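Local coordinates for Mlr7391 protein (Mesorhizobium loti, PDB 3HK4) that is of unknown function but has an NTF2-like, SnoaL-type fold and may act as a polyketide cyclase, at residues E31-Q35 and G36-G40. Residues are numbered along the deposited sequence; the frame is centred on the assembly and turned at random.
Sequences ELLKQ and GDNAG
Asp37 N reaches back to Leu32 O (2.8 Å) and Gly36 N to Leu33 O (2.9 Å), closing the end of helix 22-34 in a Schellman motif before helix 38-45 begins. The first two helices of this NTF2-like chain are thus joined by a short turn at Gln35 to Asp37. Gly36 has a positive phi of 92°, and glycine suits it because at that angle a beta carbon would collide with the preceding carbonyl oxygen, Gln35 O. Asp37 follows as the centre of an inverse gamma turn and as N-cap of the next helix: with CG swung anti to its own backbone N (chi1 -167°), OD1 accepts from Gly40 N at 2.9 Å, the N-H approaching from above the carboxylate plane. With an alanine here the carboxylate is gone, which would probably leave Gly40 N without its capping acceptor and let the first turn of helix 38-45 fray. The same carboxylate lies alongside Leu32, the two side chains pointing the same way, with OD2 3.7 Å from Leu32 CD2. Leu32 and Leu33 supply the apolar side of the junction: both touch Ala41, and Leu33 also packs on Leu99 and Phe101, so it meets strand 96-107 as well as helix 38-45. Leu33 crosses Asn38 at about a right angle, its CD2 4.0 Å from Asn38 OD1. An asparagine fits there because its amide can turn back over the bend: ND2 donates to Gly36 O at 3.0 Å, with the oxygen in the amide plane but the donor almost directly above the carbonyl plane.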
loop_
_atom_site.group_PDB
_atom_site.type_symbol
_atom_site.label_atom_id
_atom_site.label_comp_id
_atom_site.label_asym_id
_atom_site.label_seq_id
_atom_site.Cartn_x
_atom_site.Cartn_y
_atom_site.Cartn_z
ATOM N N GLU A 31 6.167 -17.264 -16.620
ATOM C CA GLU A 31 6.961 -16.706 -17.694
ATOM C C GLU A 31 6.795 -15.194 -17.741
ATOM O O GLU A 31 7.745 -14.455 -17.949
ATOM C CB GLU A 31 6.580 -17.364 -19.032
ATOM C CG GLU A 31 7.079 -18.810 -19.150
ATOM C CD GLU A 31 6.589 -19.545 -20.420
ATOM O OE1 GLU A 31 5.926 -18.925 -21.293
ATOM O OE2 GLU A 31 6.863 -20.765 -20.533
ATOM N N LEU A 32 5.561 -14.729 -17.579
ATOM C CA LEU A 32 5.318 -13.318 -17.538
ATOM C C LEU A 32 6.064 -12.644 -16.390
ATOM O O LEU A 32 6.719 -11.583 -16.581
ATOM C CB LEU A 32 3.782 -13.048 -17.494
ATOM C CG LEU A 32 3.011 -13.281 -18.767
ATOM C CD1 LEU A 32 1.454 -13.262 -18.484
ATOM C CD2 LEU A 32 3.357 -12.251 -19.797
ATOM N N LEU A 33 6.048 -13.246 -15.213
ATOM C CA LEU A 33 6.819 -12.651 -14.078
ATOM C C LEU A 33 8.304 -12.653 -14.384
ATOM O O LEU A 33 8.976 -11.609 -14.183
ATOM C CB LEU A 33 6.582 -13.355 -12.747
ATOM C CG LEU A 33 5.149 -13.374 -12.188
ATOM C CD1 LEU A 33 5.161 -13.920 -10.738
ATOM C CD2 LEU A 33 4.438 -12.062 -12.271
ATOM N N LYS A 34 8.835 -13.777 -14.877
ATOM C CA LYS A 34 10.259 -13.824 -15.245
ATOM C C LYS A 34 10.656 -12.736 -16.245
ATOM O O LYS A 34 11.754 -12.188 -16.171
ATOM C CB LYS A 34 10.641 -15.161 -15.856
ATOM C CG LYS A 34 10.652 -16.310 -14.887
ATOM C CD LYS A 34 11.097 -17.544 -15.628
ATOM C CE LYS A 34 11.164 -18.722 -14.730
ATOM N NZ LYS A 34 11.593 -19.892 -15.488
ATOM N N GLN A 35 9.769 -12.468 -17.202
ATOM C CA GLN A 35 9.983 -11.448 -18.247
ATOM C C GLN A 35 9.822 -10.015 -17.751
ATOM O O GLN A 35 10.079 -9.067 -18.488
ATOM C CB GLN A 35 9.037 -11.701 -19.401
ATOM C CG GLN A 35 9.387 -12.973 -20.202
ATOM C CD GLN A 35 8.237 -13.489 -21.061
ATOM O OE1 GLN A 35 7.274 -12.759 -21.338
ATOM N NE2 GLN A 35 8.320 -14.764 -21.460
ATOM N N GLY A 36 9.350 -9.862 -16.530
ATOM C CA GLY A 36 9.177 -8.569 -15.882
ATOM C C GLY A 36 7.797 -7.995 -16.086
ATOM O O GLY A 36 7.574 -6.892 -15.665
ATOM N N ASP A 37 6.868 -8.753 -16.690
ATOM C CA ASP A 37 5.534 -8.247 -16.985
ATOM C C ASP A 37 4.587 -8.542 -15.853
ATOM O O ASP A 37 3.538 -9.193 -16.009
ATOM C CB ASP A 37 5.032 -8.835 -18.295
ATOM C CG ASP A 37 3.814 -8.121 -18.815
ATOM O OD1 ASP A 37 3.376 -7.114 -18.206
ATOM O OD2 ASP A 37 3.324 -8.558 -19.857
ATOM N N ASN A 38 4.948 -8.000 -14.704
ATOM C CA ASN A 38 4.195 -8.208 -13.489
ATOM C C ASN A 38 2.795 -7.652 -13.627
ATOM O O ASN A 38 1.807 -8.270 -13.261
ATOM C CB ASN A 38 4.941 -7.583 -12.300
ATOM C CG ASN A 38 6.274 -8.245 -12.043
ATOM O OD1 ASN A 38 6.445 -8.883 -11.035
ATOM N ND2 ASN A 38 7.212 -8.129 -12.976
ATOM N N ALA A 39 2.689 -6.469 -14.205
ATOM C CA ALA A 39 1.356 -5.871 -14.384
ATOM C C ALA A 39 0.506 -6.650 -15.358
ATOM O O ALA A 39 -0.726 -6.770 -15.173
ATOM C CB ALA A 39 1.457 -4.367 -14.819
ATOM N N GLY A 40 1.125 -7.237 -16.365
ATOM C CA GLY A 40 0.377 -7.992 -17.344
ATOM C C GLY A 40 -0.160 -9.292 -16.796
ATOM O O GLY A 40 -1.291 -9.698 -17.083
#